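Local coordinates for protein Isomerase/lactonizing enzyme (Agrobacterium fabrum str. C58, PDB 2NQL) that belongs to the mandelate racemase/muconate lactonizing enzyme group of the enolase superfamily and holds a sodium ion in its barrel domain, at residues 183-188 / 196-201; 355-360 / 367-372. All blocks are in the same frame, centred on the assembly; numbering follows the deposited sequence.

Interaction 1: residues 183-188 / 196-201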
loop_
_atom_site.group_PDB
_atom_site.type_symbol
_atom_site.label_atom_id
_atom_site.label_comp_id
_atom_site.label_asym_id
_atom_site.label_seq_id
_atom_site.Cartn_x
_atom_site.Cartn_y
_atom_site.Cartn_z
ATOM N N PHE A 183 2.953 -31.126 -1.314
ATOM C CA PHE A 183 3.937 -30.536 -2.228
ATOM C C PHE A 183 3.271 -29.429 -3.024
ATOM O O PHE A 183 2.059 -29.477 -3.291
ATOM C CB PHE A 183 4.466 -31.584 -3.236
ATOM C CG PHE A 183 5.074 -32.790 -2.586
ATOM C CD1 PHE A 183 6.439 -32.816 -2.280
ATOM C CD2 PHE A 183 4.268 -33.882 -2.228
ATOM C CE1 PHE A 183 7.012 -33.930 -1.649
ATOM C CE2 PHE A 183 4.825 -34.994 -1.576
ATOM C CZ PHE A 183 6.189 -35.024 -1.297
ATOM N N LYS A 184 4.066 -28.442 -3.430
ATOM C CA LYS A 184 3.564 -27.407 -4.327
ATOM C C LYS A 184 4.627 -27.096 -5.361
ATOM O O LYS A 184 5.821 -27.031 -5.029
ATOM C CB LYS A 184 3.146 -26.146 -3.531
ATOM C CG LYS A 184 2.560 -25.028 -4.401
ATOM C CD LYS A 184 2.084 -23.830 -3.561
ATOM C CE LYS A 184 3.235 -22.928 -3.149
ATOM N NZ LYS A 184 2.726 -21.890 -2.230
ATOM N N PHE A 185 4.200 -26.901 -6.609
ATOM C CA PHE A 185 5.121 -26.504 -7.669
ATOM C C PHE A 185 4.709 -25.172 -8.279
ATOM O O PHE A 185 3.528 -24.803 -8.231
ATOM C CB PHE A 185 5.245 -27.601 -8.742
ATOM C CG PHE A 185 4.064 -27.691 -9.661
ATOM C CD1 PHE A 185 4.049 -26.997 -10.879
ATOM C CD2 PHE A 185 2.952 -28.459 -9.312
ATOM C CE1 PHE A 185 2.937 -27.073 -11.733
ATOM C CE2 PHE A 185 1.824 -28.524 -10.162
ATOM C CZ PHE A 185 1.829 -27.835 -11.373
ATOM N N ALA A 186 5.673 -24.467 -8.869
ATOM C CA ALA A 186 5.392 -23.164 -9.475
ATOM C C ALA A 186 5.324 -23.319 -10.988
ATOM O O ALA A 186 6.239 -23.859 -11.614
ATOM C CB ALA A 186 6.456 -22.128 -9.072
ATOM N N THR A 187 4.207 -22.881 -11.560
ATOM C CA THR A 187 3.920 -23.084 -12.983
ATOM C C THR A 187 4.899 -22.472 -14.017
ATOM O O THR A 187 5.099 -23.083 -15.073
ATOM C CB THR A 187 2.434 -22.786 -13.340
ATOM O OG1 THR A 187 2.153 -21.395 -13.114
ATOM C CG2 THR A 187 1.503 -23.599 -12.467
ATOM N N PRO A 188 5.510 -21.285 -13.731
ATOM C CA PRO A 188 6.608 -20.799 -14.606
ATOM C C PRO A 188 7.875 -21.669 -14.719
ATOM O O PRO A 188 8.590 -21.573 -15.728
ATOM C CB PRO A 188 6.975 -19.435 -13.992
ATOM C CG PRO A 188 5.749 -19.008 -13.240
ATOM C CD PRO A 188 5.211 -20.288 -12.673
ATOM N N ALA A 196 2.033 -30.881 -17.803
ATOM C CA ALA A 196 3.089 -31.872 -17.887
ATOM C C ALA A 196 3.819 -32.019 -16.544
ATOM O O ALA A 196 4.180 -33.138 -16.161
ATOM C CB ALA A 196 4.052 -31.530 -18.991
ATOM N N GLU A 197 3.984 -30.903 -15.827
ATOM C CA GLU A 197 4.597 -30.911 -14.498
ATOM C C GLU A 197 3.794 -31.699 -13.465
ATOM O O GLU A 197 4.360 -32.571 -12.786
ATOM C CB GLU A 197 4.899 -29.497 -13.990
ATOM C CG GLU A 197 5.875 -29.453 -12.785
ATOM C CD GLU A 197 7.369 -29.543 -13.176
ATOM O OE1 GLU A 197 7.731 -29.194 -14.321
ATOM O OE2 GLU A 197 8.192 -29.968 -12.329
ATOM N N ILE A 198 2.490 -31.417 -13.366
ATOM C CA ILE A 198 1.631 -32.112 -12.405
ATOM C C ILE A 198 1.459 -33.590 -12.748
ATOM O O ILE A 198 1.433 -34.424 -11.847
ATOM C CB ILE A 198 0.250 -31.406 -12.153
ATOM C CG1 ILE A 198 -0.405 -31.919 -10.854
ATOM C CG2 ILE A 198 -0.685 -31.527 -13.370
ATOM C CD1 ILE A 198 -1.582 -31.074 -10.308
ATOM N N ALA A 199 1.373 -33.893 -14.049
ATOM C CA ALA A 199 1.385 -35.272 -14.569
ATOM C C ALA A 199 2.608 -36.062 -14.079
ATOM O O ALA A 199 2.473 -37.159 -13.521
ATOM C CB ALA A 199 1.351 -35.248 -16.114
ATOM N N ASN A 200 3.791 -35.480 -14.262
ATOM C CA ASN A 200 5.015 -36.085 -13.762
ATOM C C ASN A 200 5.059 -36.269 -12.252
ATOM O O ASN A 200 5.355 -37.364 -11.767
ATOM C CB ASN A 200 6.246 -35.319 -14.240
ATOM C CG ASN A 200 7.534 -36.037 -13.889
ATOM O OD1 ASN A 200 7.794 -37.136 -14.380
ATOM N ND2 ASN A 200 8.333 -35.438 -13.020
ATOM N N LEU A 201 4.752 -35.198 -11.516
ATOM C CA LEU A 201 4.688 -35.248 -10.065
ATOM C C LEU A 201 3.707 -36.301 -9.546
ATOM O O LEU A 201 4.070 -37.100 -8.676
ATOM C CB LEU A 201 4.420 -33.855 -9.464
ATOM C CG LEU A 201 5.580 -32.846 -9.645
ATOM C CD1 LEU A 201 5.195 -31.466 -9.122
ATOM C CD2 LEU A 201 6.920 -33.322 -9.028
#
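The aromatic ring of F185, on strand 183-186, rests against three side chains of helix 196-201, E197, I198 and L201, and every close contact between the two segments involves F185, chiefly its ring. No hydrogen bond joins them.

The first kind of contact is CH-pi. The methylene CG of E197 sits over one face of the F185 ring, 4.1 Å from the ring centroid and 29° off its normal, displaced from the ring centre toward CD1. E197 contributes the aliphatic part of its side chain here: with CG anti to the backbone N (chi1 -164°), the chain runs along the ring and then bends at chi2. The carboxylate is thereby carried past the phenyl group to a salt bridge with R168, so the buried charge has a partner of opposite sign while its methylenes serve as apolar surface.

Strand 182-186, helix 194-205 and strand 210-214 form one beta-alpha-beta unit of the TIM-barrel-like domain of the enolase superfamily, and F185 lies where the helix covers its preceding strand. The axes of the short segments approach to 10.0 Å and run nearly antiparallel, at 153°. The neighbouring residue K184 points to the other side of the strand, where its NZ makes a salt bridge with E240, one of the residues that bind the sodium ion.

The second kind is purely apolar. I198 brings its branched CB to within 3.8 Å of F185 CE2, its side chain lying about at right angles to that of F185. L201 reaches the ring from further along the helix, its methyl CD1 3.8 Å from F185 CD2 and also close to F185 CB. Beyond the ring, L201 touches A172 of helix 165-177 and I211 of strand 210-214, while I198 packs on F234 and P236.

Interaction 2: residues 355-360 / 367-372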
loop_
_atom_site.group_PDB
_atom_site.type_symbol
_atom_site.label_atom_id
_atom_site.label_comp_id
_atom_site.label_asym_id
_atom_site.label_seq_id
_atom_site.Cartn_x
_atom_site.Cartn_y
_atom_site.Cartn_z
ATOM N N ASP A 355 19.020 -18.573 17.659
ATOM C CA ASP A 355 18.910 -19.341 18.936
ATOM C C ASP A 355 17.441 -19.684 19.204
ATOM O O ASP A 355 16.568 -18.813 19.118
ATOM C CB ASP A 355 19.418 -18.509 20.134
ATOM C CG ASP A 355 20.896 -18.186 20.055
ATOM O OD1 ASP A 355 21.659 -18.984 19.462
ATOM O OD2 ASP A 355 21.299 -17.126 20.599
ATOM N N GLY A 356 17.159 -20.940 19.546
ATOM C CA GLY A 356 15.776 -21.392 19.727
ATOM C C GLY A 356 15.413 -22.629 18.927
ATOM O O GLY A 356 15.762 -22.746 17.761
ATOM N N ASP A 357 14.672 -23.533 19.559
ATOM C CA ASP A 357 14.285 -24.815 18.965
ATOM C C ASP A 357 13.065 -24.766 18.014
ATOM O O ASP A 357 12.033 -25.391 18.253
ATOM C CB ASP A 357 14.085 -25.867 20.075
ATOM C CG ASP A 357 12.911 -25.520 21.032
ATOM O OD1 ASP A 357 12.721 -24.332 21.408
ATOM O OD2 ASP A 357 12.172 -26.458 21.408
ATOM N N MET A 358 13.192 -24.067 16.898
ATOM C CA MET A 358 12.197 -24.166 15.844
ATOM C C MET A 358 12.679 -25.236 14.845
ATOM O O MET A 358 13.812 -25.157 14.360
ATOM C CB MET A 358 12.068 -22.804 15.130
ATOM C CG MET A 358 11.120 -22.839 13.954
ATOM S SD MET A 358 10.690 -21.201 13.289
ATOM C CE MET A 358 12.291 -20.547 12.827
ATOM N N ASP A 359 11.841 -26.226 14.534
ATOM C CA ASP A 359 12.262 -27.277 13.604
ATOM C C ASP A 359 11.169 -27.638 12.614
ATOM O O ASP A 359 9.994 -27.331 12.825
ATOM C CB ASP A 359 12.781 -28.531 14.357
ATOM C CG ASP A 359 13.709 -29.402 13.500
ATOM O OD1 ASP A 359 14.185 -28.954 12.414
ATOM O OD2 ASP A 359 13.962 -30.549 13.918
ATOM N N CYS A 360 11.569 -28.288 11.525
ATOM C CA CYS A 360 10.618 -28.951 10.657
ATOM C C CYS A 360 11.226 -30.281 10.218
ATOM O O CYS A 360 12.332 -30.297 9.683
ATOM C CB CYS A 360 10.353 -28.068 9.437
ATOM S SG CYS A 360 9.030 -28.670 8.374
ATOM N N LEU A 367 7.280 -26.373 17.039
ATOM C CA LEU A 367 7.358 -24.979 17.493
ATOM C C LEU A 367 8.406 -24.815 18.585
ATOM O O LEU A 367 8.649 -25.760 19.339
ATOM C CB LEU A 367 5.986 -24.526 18.011
ATOM C CG LEU A 367 5.120 -23.970 16.867
ATOM C CD1 LEU A 367 4.595 -25.006 15.869
ATOM C CD2 LEU A 367 4.019 -23.151 17.403
ATOM N N PRO A 368 8.990 -23.603 18.718
ATOM C CA PRO A 368 9.966 -23.383 19.773
ATOM C C PRO A 368 9.278 -23.361 21.137
ATOM O O PRO A 368 8.041 -23.233 21.199
ATOM C CB PRO A 368 10.557 -22.007 19.422
ATOM C CG PRO A 368 9.481 -21.329 18.703
ATOM C CD PRO A 368 8.753 -22.374 17.930
ATOM N N SER A 369 10.058 -23.504 22.205
ATOM C CA SER A 369 9.499 -23.781 23.542
ATOM C C SER A 369 9.430 -22.554 24.455
ATOM O O SER A 369 8.614 -22.507 25.388
ATOM C CB SER A 369 10.299 -24.874 24.231
ATOM O OG SER A 369 10.352 -26.047 23.431
ATOM N N GLY A 370 10.284 -21.568 24.190
ATOM C CA GLY A 370 10.518 -20.476 25.143
ATOM C C GLY A 370 9.364 -19.465 25.228
ATOM O O GLY A 370 8.417 -19.507 24.429
ATOM N N PRO A 371 9.425 -18.551 26.207
ATOM C CA PRO A 371 8.434 -17.461 26.219
ATOM C C PRO A 371 8.649 -16.474 25.083
ATOM O O PRO A 371 9.734 -16.423 24.524
ATOM C CB PRO A 371 8.702 -16.760 27.542
ATOM C CG PRO A 371 10.109 -17.072 27.857
ATOM C CD PRO A 371 10.342 -18.465 27.352
ATOM N N GLY A 372 7.619 -15.686 24.775
ATOM C CA GLY A 372 7.637 -14.785 23.619
ATOM C C GLY A 372 7.674 -15.572 22.320
ATOM O O GLY A 372 6.974 -16.581 22.130
HETATM O O HOH W 1 12.650 -21.377 22.708
#
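The CA atoms come nearest where M358 passes P368, 4.6 Å apart, and one residue earlier D357, the centre of an inverse gamma turn closed by a weak M358 N to G356 O bond, has its carbonyl O 3.3 Å from P368 CA in a CA-H...O contact.

The side chain of D357 grips S369 with both carboxylate oxygens. OD1 accepts the backbone N-H of S369 at 2.9 Å, on its syn side and 22° out of the carboxylate plane; the bond is moderately bent, with an angle of 145° at the hydrogen. OD2 takes the hydroxyl of the same residue, S369 OG, at 2.8 Å through its syn lone pair. The serine torsion matters here, because OG stands anti to its carbonyl carbon and beside the backbone N (chi1 -56°), which lets the amide and hydroxyl address one carboxylate together. A water extends the link: it donates to D357 OD1 at 3.2 Å and accepts from G370 N at 2.8 Å.

The CB of P368 lies in van der Waals contact with the carboxylate, 3.7 Å from D357 OD1. Apolar contact is lighter: the ring CD of P368 approaches M358 CB at a loose 4.4 Å. The rest of the M358 side chain leads away from 367-372 to A325 and L328 of helix 322-331, and P368 also touches Q329 of that helix.

The contact lies at the open end of the antiparallel hairpin 359-361/364-366, where the chain entering the first strand meets the chain leaving the second. Since two donors from one serine and a water all meet the same carboxylate, its rotation should be fixed, and the hydrogen bonds probably favour the charged form of D357, which like S369 is exposed to solvent while M358 and P368 are buried.

How the interactions relate
Both contacts belong to the C-terminal, TIM-barrel-like domain of an enolase-superfamily protein, yet they stand apart: their centres are 32 Å from each other and their nearest atoms about 11 Å. Interaction 1 comes first along the chain and closes before interaction 2 opens. They reach the same sheet, in which strand 152-158 is the intermediary, pairing in parallel with strand 182-186 and antiparallel with strand 364-366. Interaction 1 thus joins a barrel strand to its covering helix within a beta-alpha-beta unit, whereas interaction 2 joins the chain entering and leaving a hairpin late in the domain. The two therefore hold together separate parts of one barrel domain, related through strand 152-158 and not by direct touch.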